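Local coordinates for protein hypothetical sugar kinase (Cytophaga hutchinsonii, PDB 3R8E) that probably transfers a phosphate from ATP to a sugar, as a putative kinase of the ROK family, at residues G174-V177 against G178-L181; V278-L281 against K282-M285; K123-D127 against A128-A132; A131-G134 against E135-G139. All coordinates share one frame; numbering follows the deposited sequence.

Overall arrangement
Along the chain, contacts 3 and 4 come first, then contact 1, then contact 2. Contacts 3 and 4 share helix 127-138 and residues Ala131 and Ala132, with centres about 10 Å apart; contact 3 joins this helix to strand 121-126 and contact 4 follows it to its C-terminal end. Contact 1 sits in the loop after strand 165-166, its centre about 15 Å from that of contact 3, and the two touch where Lys129 NZ lies 2.7 Å from Gly174 O. Lys129 so links the end of strand 121-126, in one sheet, to a loop of the other. Contact 2, on helix 274-288, packs separately against that second sheet, its centre about 28 Å from that of contact 3.

Contact 1 (G174-V177 against G178-L181); sequences GTEV and GHML
Glu176 OE1 and a water both meet the edge of the His179 imidazole, close to its plane. The Glu176 and His179 side chains run abreast, carboxylate and ring planes 32° apart; OE1 comes within 3.7 Å of His179 CD2. The water spans the two groups, donating to Glu176 OE1 at 2.7 Å and sitting 3.1 Å from His179 NE2. Glu176 reaches this place by a bend at its second torsion (chi2 -71°), which turns the carboxylate round to the ring. A second water accepts from Gly178 N at 3.0 Å and also lies near OE1. In the backbone, the chain makes a 3-10 turn: Met180 N donates to Val177 O at 3.1 Å, fairly straight at hydrogen but with the nitrogen well above the carbonyl plane, while His179 N reaches Glu176 O only weakly. Met180, a selenomethionine, runs alongside Val177 and lays SE 3.7 Å from Val177 CB. Both side chains also touch Ile255 of helix 235-259, and Arg257 of the second subunit packs on Glu176 and His179. The Glu-Val-Gly-His sequence resembles the sugar-binding loop of ROK kinases. The chemistry implies a polar pair aligned by water, with the Val177-Met180 contact on the buried side, against helix 235-259, consistent with a site prepared for a hydroxyl-rich substrate.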
loop_
_atom_site.group_PDB
_atom_site.type_symbol
_atom_site.label_atom_id
_atom_site.label_comp_id
_atom_site.label_asym_id
_atom_site.label_seq_id
_atom_site.Cartn_x
_atom_site.Cartn_y
_atom_site.Cartn_z
ATOM N N GLY A 174 4.760 -7.980 -3.194
ATOM C CA GLY A 174 4.032 -6.729 -3.013
ATOM C C GLY A 174 3.657 -6.050 -4.315
ATOM O O GLY A 174 4.005 -6.526 -5.404
ATOM N N THR A 175 2.925 -4.927 -4.192
ATOM C CA THR A 175 2.492 -4.009 -5.255
ATOM C C THR A 175 1.823 -4.712 -6.458
ATOM O O THR A 175 2.178 -4.461 -7.621
ATOM C CB THR A 175 3.652 -3.087 -5.692
ATOM O OG1 THR A 175 4.752 -3.878 -6.141
ATOM C CG2 THR A 175 4.123 -2.173 -4.568
ATOM N N GLU A 176 0.794 -5.524 -6.168
ATOM C CA GLU A 176 -0.072 -6.158 -7.168
ATOM C C GLU A 176 -1.291 -5.237 -7.312
ATOM O O GLU A 176 -2.415 -5.617 -6.983
ATOM C CB GLU A 176 -0.442 -7.590 -6.733
ATOM C CG GLU A 176 0.686 -8.585 -6.977
ATOM C CD GLU A 176 0.956 -8.930 -8.431
ATOM O OE1 GLU A 176 0.078 -8.673 -9.285
ATOM O OE2 GLU A 176 2.051 -9.463 -8.717
ATOM N N VAL A 177 -1.039 -3.989 -7.763
ATOM C CA VAL A 177 -2.034 -2.910 -7.767
ATOM C C VAL A 177 -3.125 -3.085 -8.830
ATOM O O VAL A 177 -4.207 -2.520 -8.668
ATOM C CB VAL A 177 -1.427 -1.483 -7.825
ATOM C CG1 VAL A 177 -0.282 -1.311 -6.827
ATOM C CG2 VAL A 177 -0.995 -1.113 -9.230
ATOM N N GLY A 178 -2.861 -3.881 -9.865
ATOM C CA GLY A 178 -3.854 -4.149 -10.904
ATOM C C GLY A 178 -5.109 -4.792 -10.345
ATOM O O GLY A 178 -6.206 -4.600 -10.877
ATOM N N HIS A 179 -4.959 -5.528 -9.229
ATOM C CA HIS A 179 -6.063 -6.255 -8.612
ATOM C C HIS A 179 -6.722 -5.507 -7.446
ATOM O O HIS A 179 -7.609 -6.070 -6.795
ATOM C CB HIS A 179 -5.584 -7.639 -8.179
ATOM C CG HIS A 179 -4.953 -8.401 -9.305
ATOM N ND1 HIS A 179 -5.722 -8.994 -10.293
ATOM C CD2 HIS A 179 -3.646 -8.586 -9.598
ATOM C CE1 HIS A 179 -4.862 -9.527 -11.146
ATOM N NE2 HIS A 179 -3.599 -9.314 -10.768
HETATM N N MSE A 180 -6.347 -4.232 -7.215
HETATM C CA MSE A 180 -6.989 -3.410 -6.187
HETATM C C MSE A 180 -8.431 -3.114 -6.572
HETATM O O MSE A 180 -8.745 -3.028 -7.765
HETATM C CB MSE A 180 -6.233 -2.090 -5.989
HETATM C CG MSE A 180 -4.899 -2.263 -5.314
HETATM SE SE MSE A 180 -3.978 -0.551 -5.321
HETATM C CE MSE A 180 -4.704 0.164 -3.729
ATOM N N LEU A 181 -9.311 -2.960 -5.573
ATOM C CA LEU A 181 -10.708 -2.623 -5.820
ATOM C C LEU A 181 -10.851 -1.125 -6.046
ATOM O O LEU A 181 -10.221 -0.331 -5.339
ATOM C CB LEU A 181 -11.607 -3.070 -4.647
ATOM C CG LEU A 181 -11.551 -4.547 -4.245
ATOM C CD1 LEU A 181 -12.349 -4.785 -2.972
ATOM C CD2 LEU A 181 -12.062 -5.459 -5.371
HETATM O O HOH W 1 -0.743 -5.863 -10.665
HETATM O O HOH W 2 -0.689 -9.258 -11.760
#

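Contact 2 (V278-L281 against K282-M285); sequences VPNL and KKAM
Lys283 climbs back beside Asn280, one turn earlier on helix 274-288. Its CB rests 3.5 Å from Pro279 O. The chain then runs extended until it bends at the third torsion (chi3 91°), which turns the far end toward the amide: CD and CE pass Asn280 OD1 in succession, CE at 3.7 Å, and NZ ends 3.5 Å from the same oxygen. The two side chains thus travel abreast. The amide nitrogen of Asn280 faces elsewhere, ND2 donating to Ala242 O on helix 235-259. A second pair, four residues apart, forms on the inner side of the helix, where Leu281 CD2 meets SE of the selenomethionine Met285 at 3.7 Å. Leu281 also packs on Ile248 and Leu252 of helix 235-259 and on Leu266 of strand 263-267, and Met285 reaches Val256 and Ile264. Regular i to i+4 backbone bonds run beneath both pairs, the shortest from Lys282 N to Val278 O at 2.8 Å. The helix is kinked at Pro279 and Asn280, whose nitrogens make no bond to the turn before; a proline nitrogen has no hydrogen to donate. Chemically the helix is amphipathic: Leu281 and Met285 bury an apolar face against helix 235-259 and the sheet, while the amide oxygen of Asn280 probably attracts the lysine ammonium only modestly at the more exposed side.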
loop_
_atom_site.group_PDB
_atom_site.type_symbol
_atom_site.label_atom_id
_atom_site.label_comp_id
_atom_site.label_asym_id
_atom_site.label_seq_id
_atom_site.Cartn_x
_atom_site.Cartn_y
_atom_site.Cartn_z
ATOM N N VAL A 278 -3.837 12.147 -18.014
ATOM C CA VAL A 278 -3.098 12.681 -16.852
ATOM C C VAL A 278 -3.816 13.919 -16.218
ATOM O O VAL A 278 -3.846 13.962 -14.988
ATOM C CB VAL A 278 -1.592 12.942 -17.162
ATOM C CG1 VAL A 278 -0.901 13.742 -16.054
ATOM C CG2 VAL A 278 -0.864 11.616 -17.376
ATOM N N PRO A 279 -4.448 14.881 -16.945
ATOM C CA PRO A 279 -5.122 15.990 -16.239
ATOM C C PRO A 279 -6.150 15.513 -15.206
ATOM O O PRO A 279 -6.098 15.982 -14.073
ATOM C CB PRO A 279 -5.779 16.785 -17.370
ATOM C CG PRO A 279 -4.917 16.524 -18.540
ATOM C CD PRO A 279 -4.532 15.077 -18.410
ATOM N N ASN A 280 -7.028 14.550 -15.559
ATOM C CA ASN A 280 -8.033 14.044 -14.609
ATOM C C ASN A 280 -7.412 13.161 -13.526
ATOM O O ASN A 280 -7.947 13.097 -12.418
ATOM C CB ASN A 280 -9.155 13.312 -15.310
ATOM C CG ASN A 280 -10.389 14.165 -15.468
ATOM O OD1 ASN A 280 -10.341 15.396 -15.370
ATOM N ND2 ASN A 280 -11.531 13.533 -15.693
ATOM N N LEU A 281 -6.291 12.496 -13.846
ATOM C CA LEU A 281 -5.521 11.692 -12.899
ATOM C C LEU A 281 -5.007 12.628 -11.805
ATOM O O LEU A 281 -5.220 12.353 -10.619
ATOM C CB LEU A 281 -4.360 10.979 -13.637
ATOM C CG LEU A 281 -3.505 9.967 -12.867
ATOM C CD1 LEU A 281 -2.737 9.093 -13.834
ATOM C CD2 LEU A 281 -2.478 10.661 -11.957
ATOM N N LYS A 282 -4.356 13.750 -12.225
ATOM C CA LYS A 282 -3.809 14.760 -11.320
ATOM C C LYS A 282 -4.938 15.396 -10.499
ATOM O O LYS A 282 -4.770 15.590 -9.296
ATOM C CB LYS A 282 -3.040 15.820 -12.125
ATOM C CG LYS A 282 -2.029 16.629 -11.318
ATOM C CD LYS A 282 -1.216 17.583 -12.201
ATOM C CE LYS A 282 -0.056 16.912 -12.905
ATOM N NZ LYS A 282 0.706 17.865 -13.753
ATOM N N LYS A 283 -6.096 15.697 -11.154
ATOM C CA LYS A 283 -7.268 16.294 -10.514
ATOM C C LYS A 283 -7.772 15.400 -9.365
ATOM O O LYS A 283 -7.991 15.909 -8.268
ATOM C CB LYS A 283 -8.379 16.555 -11.548
ATOM C CG LYS A 283 -9.539 17.399 -11.019
ATOM C CD LYS A 283 -10.606 17.651 -12.084
ATOM C CE LYS A 283 -11.695 16.603 -12.101
ATOM N NZ LYS A 283 -12.690 16.868 -13.174
ATOM N N ALA A 284 -7.901 14.075 -9.607
ATOM C CA ALA A 284 -8.346 13.111 -8.595
ATOM C C ALA A 284 -7.394 13.094 -7.396
ATOM O O ALA A 284 -7.851 13.074 -6.259
ATOM C CB ALA A 284 -8.459 11.716 -9.199
HETATM N N MSE A 285 -6.075 13.176 -7.651
HETATM C CA MSE A 285 -5.048 13.179 -6.608
HETATM C C MSE A 285 -5.114 14.469 -5.781
HETATM O O MSE A 285 -5.031 14.409 -4.560
HETATM C CB MSE A 285 -3.659 12.985 -7.224
HETATM C CG MSE A 285 -3.503 11.619 -7.888
HETATM SE SE MSE A 285 -1.667 11.251 -8.386
HETATM C CE MSE A 285 -1.086 10.700 -6.607
#

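Contact 3 (K123-D127 against A128-A132); sequences KIEND and AKCAA
Asn126 OD1 is gripped by two backbone N-H groups, from Lys129 at 3.1 Å and, weakly, from Ala128 at 3.0 Å. This is an N-cap: strand 121-126 ends at Asn126 and helix 127-138 begins directly after it, a strand-to-helix corner in the ribonuclease H-like fold whose short segments have axes 101° apart. With CG anti to the backbone N (chi1 166°), the amide lies over the first turn; the donor from Lys129 is tilted only 18° from the plane of the side-chain carbonyl. The other end of the amide is tied down too, ND2 donating to Gly86 O. Asn126 O takes up Cys130 N at 2.9 Å, so both oxygens of this residue serve the helix start. Glu125 stands behind the cap: its OE2 accepts from Asn126 N at 2.8 Å, on the anti side of the carboxylate and clearly out of its plane, while OE1 forms a salt bridge with Arg92. The Lys129 chain crosses Glu125 at about a right angle, bringing CD 3.4 Å from OE2, but NZ carries on to Gly174 O. Putting an alanine at Glu125 would probably leave Arg92 without its charged mate and the N-H of Asn126 without its acceptor, letting the capping residue shift. The Asn-Asp sequence at this corner recurs in ROK kinases, consistent with a place beside the active site. Nearer the backbone, Cys130 SG packs against Glu125 CB at 3.7 Å.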
loop_
_atom_site.group_PDB
_atom_site.type_symbol
_atom_site.label_atom_id
_atom_site.label_comp_id
_atom_site.label_asym_id
_atom_site.label_seq_id
_atom_site.Cartn_x
_atom_site.Cartn_y
_atom_site.Cartn_z
ATOM N N LYS A 123 19.683 -14.911 -11.207
ATOM C CA LYS A 123 18.766 -14.152 -10.354
ATOM C C LYS A 123 17.380 -14.046 -10.999
ATOM O O LYS A 123 17.271 -13.957 -12.222
ATOM C CB LYS A 123 19.331 -12.765 -10.025
ATOM C CG LYS A 123 20.246 -12.770 -8.808
ATOM C CD LYS A 123 21.084 -11.516 -8.715
ATOM C CE LYS A 123 21.937 -11.491 -7.469
ATOM N NZ LYS A 123 22.835 -10.305 -7.438
ATOM N N ILE A 124 16.313 -14.117 -10.172
ATOM C CA ILE A 124 14.925 -14.042 -10.640
ATOM C C ILE A 124 14.149 -12.990 -9.829
ATOM O O ILE A 124 14.504 -12.685 -8.691
ATOM C CB ILE A 124 14.176 -15.406 -10.667
ATOM C CG1 ILE A 124 13.837 -15.920 -9.253
ATOM C CG2 ILE A 124 14.910 -16.460 -11.532
ATOM C CD1 ILE A 124 12.839 -16.959 -9.190
ATOM N N GLU A 125 13.095 -12.440 -10.440
ATOM C CA GLU A 125 12.242 -11.404 -9.860
ATOM C C GLU A 125 10.930 -11.327 -10.633
ATOM O O GLU A 125 10.828 -11.860 -11.737
ATOM C CB GLU A 125 12.988 -10.038 -9.884
ATOM C CG GLU A 125 12.328 -8.858 -9.176
ATOM C CD GLU A 125 11.852 -9.164 -7.770
ATOM O OE1 GLU A 125 12.699 -9.183 -6.849
ATOM O OE2 GLU A 125 10.655 -9.490 -7.609
ATOM N N ASN A 126 9.907 -10.683 -10.040
ATOM C CA ASN A 126 8.645 -10.430 -10.724
ATOM C C ASN A 126 8.916 -9.423 -11.861
ATOM O O ASN A 126 9.689 -8.476 -11.675
ATOM C CB ASN A 126 7.593 -9.909 -9.743
ATOM C CG ASN A 126 6.386 -9.318 -10.417
ATOM O OD1 ASN A 126 6.320 -8.113 -10.649
ATOM N ND2 ASN A 126 5.450 -10.161 -10.825
ATOM N N ASP A 127 8.298 -9.639 -13.037
ATOM C CA ASP A 127 8.538 -8.805 -14.222
ATOM C C ASP A 127 8.130 -7.329 -14.059
ATOM O O ASP A 127 8.836 -6.467 -14.580
ATOM C CB ASP A 127 7.863 -9.391 -15.468
ATOM C CG ASP A 127 6.350 -9.539 -15.438
ATOM O OD1 ASP A 127 5.751 -9.365 -14.354
ATOM O OD2 ASP A 127 5.768 -9.860 -16.492
ATOM N N ALA A 128 7.019 -7.032 -13.352
ATOM C CA ALA A 128 6.587 -5.642 -13.144
ATOM C C ALA A 128 7.566 -4.904 -12.224
ATOM O O ALA A 128 7.791 -3.703 -12.398
ATOM C CB ALA A 128 5.181 -5.602 -12.572
ATOM N N LYS A 129 8.165 -5.636 -11.250
ATOM C CA LYS A 129 9.187 -5.093 -10.364
ATOM C C LYS A 129 10.471 -4.863 -11.171
ATOM O O LYS A 129 11.139 -3.849 -10.985
ATOM C CB LYS A 129 9.433 -6.024 -9.168
ATOM C CG LYS A 129 8.230 -6.093 -8.247
ATOM C CD LYS A 129 8.517 -6.953 -7.008
ATOM C CE LYS A 129 7.352 -6.957 -6.043
ATOM N NZ LYS A 129 6.147 -7.612 -6.623
ATOM N N CYS A 130 10.801 -5.805 -12.085
ATOM C CA CYS A 130 11.955 -5.665 -12.985
ATOM C C CYS A 130 11.838 -4.382 -13.779
ATOM O O CYS A 130 12.815 -3.655 -13.887
ATOM C CB CYS A 130 12.069 -6.862 -13.917
ATOM S SG CYS A 130 12.814 -8.310 -13.148
ATOM N N ALA A 131 10.645 -4.096 -14.329
ATOM C CA ALA A 131 10.418 -2.886 -15.134
ATOM C C ALA A 131 10.742 -1.616 -14.327
ATOM O O ALA A 131 11.392 -0.725 -14.864
ATOM C CB ALA A 131 8.989 -2.847 -15.647
ATOM N N ALA A 132 10.357 -1.564 -13.029
ATOM C CA ALA A 132 10.702 -0.420 -12.168
ATOM C C ALA A 132 12.219 -0.326 -12.007
ATOM O O ALA A 132 12.780 0.761 -12.126
ATOM C CB ALA A 132 10.042 -0.553 -10.807
#

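Contact 4 (A131-G134 against E135-G139); sequences AALG and EYYFG
Leu133 and Tyr137, one helical turn apart, are brought together by their first torsions: the leucine CG lies anti to the backbone N (chi1 -167°), and the tyrosine CG lies anti to its carbonyl carbon (chi1 -73°). Tyr137 then extends alongside Leu133, and Leu133 CD1 comes 3.6 Å from Tyr137 CE2, with CG nearly as close to the same ring carbon. One face of the Tyr137 ring receives Tyr136 CD2, 3.6 Å above its plane and offset toward the rim. Shrinking Tyr137 to an alanine would probably open a gap beside Leu133 CD1 and leave the Tyr136 ring without this neighbour. The Phe138 ring has Tyr137 CB over one face and packs on Leu311 and Met318 of helix 308-318. Tyr136 OH is tied to Gln145 OE1, and Glu135 OE2 accepts from Leu304 N. In the backbone, Gly134 O takes a sound bond from Phe138 N at 2.9 Å and a weak one from Tyr137 N, whose better partner is Leu133 O at 3.0 Å. Gly139 leaves helical geometry, though its N still bonds to Glu135 O; a CB there would collide with Glu135 OE1. Leu133 and Tyr137 thus pack near the C-terminal end of helix 127-138, a largely buried helix that touches helix 308-318 and strands 147-152 and 156-162 in the ribonuclease H-like fold.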
loop_
_atom_site.group_PDB
_atom_site.type_symbol
_atom_site.label_atom_id
_atom_site.label_comp_id
_atom_site.label_asym_id
_atom_site.label_seq_id
_atom_site.Cartn_x
_atom_site.Cartn_y
_atom_site.Cartn_z
ATOM N N ALA A 131 10.645 -4.096 -14.329
ATOM C CA ALA A 131 10.418 -2.886 -15.134
ATOM C C ALA A 131 10.742 -1.616 -14.327
ATOM O O ALA A 131 11.392 -0.725 -14.864
ATOM C CB ALA A 131 8.989 -2.847 -15.647
ATOM N N ALA A 132 10.357 -1.564 -13.029
ATOM C CA ALA A 132 10.702 -0.420 -12.168
ATOM C C ALA A 132 12.219 -0.326 -12.007
ATOM O O ALA A 132 12.780 0.761 -12.126
ATOM C CB ALA A 132 10.042 -0.553 -10.807
ATOM N N LEU A 133 12.892 -1.484 -11.785
ATOM C CA LEU A 133 14.350 -1.524 -11.645
ATOM C C LEU A 133 15.039 -1.080 -12.955
ATOM O O LEU A 133 16.068 -0.402 -12.905
ATOM C CB LEU A 133 14.806 -2.930 -11.217
ATOM C CG LEU A 133 16.253 -3.070 -10.736
ATOM C CD1 LEU A 133 16.501 -2.289 -9.438
ATOM C CD2 LEU A 133 16.613 -4.524 -10.537
ATOM N N GLY A 134 14.433 -1.411 -14.101
ATOM C CA GLY A 134 14.928 -1.005 -15.417
ATOM C C GLY A 134 14.911 0.505 -15.567
ATOM O O GLY A 134 15.897 1.106 -16.009
ATOM N N GLU A 135 13.792 1.127 -15.159
ATOM C CA GLU A 135 13.614 2.580 -15.186
ATOM C C GLU A 135 14.593 3.242 -14.229
ATOM O O GLU A 135 15.176 4.264 -14.570
ATOM C CB GLU A 135 12.165 2.957 -14.836
ATOM C CG GLU A 135 11.193 2.813 -16.002
ATOM C CD GLU A 135 11.344 3.771 -17.174
ATOM O OE1 GLU A 135 12.027 4.812 -17.031
ATOM O OE2 GLU A 135 10.739 3.495 -18.233
ATOM N N TYR A 136 14.818 2.623 -13.056
ATOM C CA TYR A 136 15.735 3.123 -12.037
ATOM C C TYR A 136 17.184 3.161 -12.546
ATOM O O TYR A 136 17.903 4.111 -12.247
ATOM C CB TYR A 136 15.634 2.251 -10.769
ATOM C CG TYR A 136 16.590 2.656 -9.664
ATOM C CD1 TYR A 136 16.319 3.750 -8.848
ATOM C CD2 TYR A 136 17.767 1.947 -9.438
ATOM C CE1 TYR A 136 17.187 4.118 -7.821
ATOM C CE2 TYR A 136 18.652 2.317 -8.427
ATOM C CZ TYR A 136 18.361 3.410 -7.625
ATOM O OH TYR A 136 19.226 3.777 -6.620
ATOM N N TYR A 137 17.616 2.148 -13.309
ATOM C CA TYR A 137 19.005 2.141 -13.774
ATOM C C TYR A 137 19.221 2.817 -15.115
ATOM O O TYR A 137 20.322 3.328 -15.350
ATOM C CB TYR A 137 19.537 0.699 -13.879
ATOM C CG TYR A 137 19.814 0.026 -12.551
ATOM C CD1 TYR A 137 20.531 0.680 -11.549
ATOM C CD2 TYR A 137 19.432 -1.291 -12.324
ATOM C CE1 TYR A 137 20.802 0.060 -10.330
ATOM C CE2 TYR A 137 19.708 -1.926 -11.112
ATOM C CZ TYR A 137 20.390 -1.245 -10.117
ATOM O OH TYR A 137 20.655 -1.867 -8.919
ATOM N N PHE A 138 18.223 2.779 -16.024
ATOM C CA PHE A 138 18.469 3.240 -17.392
ATOM C C PHE A 138 17.490 4.273 -17.967
ATOM O O PHE A 138 17.757 4.796 -19.053
ATOM C CB PHE A 138 18.479 2.016 -18.329
ATOM C CG PHE A 138 19.350 0.860 -17.884
ATOM C CD1 PHE A 138 20.735 0.932 -17.981
ATOM C CD2 PHE A 138 18.783 -0.301 -17.369
ATOM C CE1 PHE A 138 21.538 -0.147 -17.587
ATOM C CE2 PHE A 138 19.585 -1.376 -16.971
ATOM C CZ PHE A 138 20.956 -1.290 -17.079
ATOM N N GLY A 139 16.399 4.561 -17.264
ATOM C CA GLY A 139 15.386 5.496 -17.746
ATOM C C GLY A 139 15.756 6.967 -17.693
ATOM O O GLY A 139 16.850 7.333 -17.248
#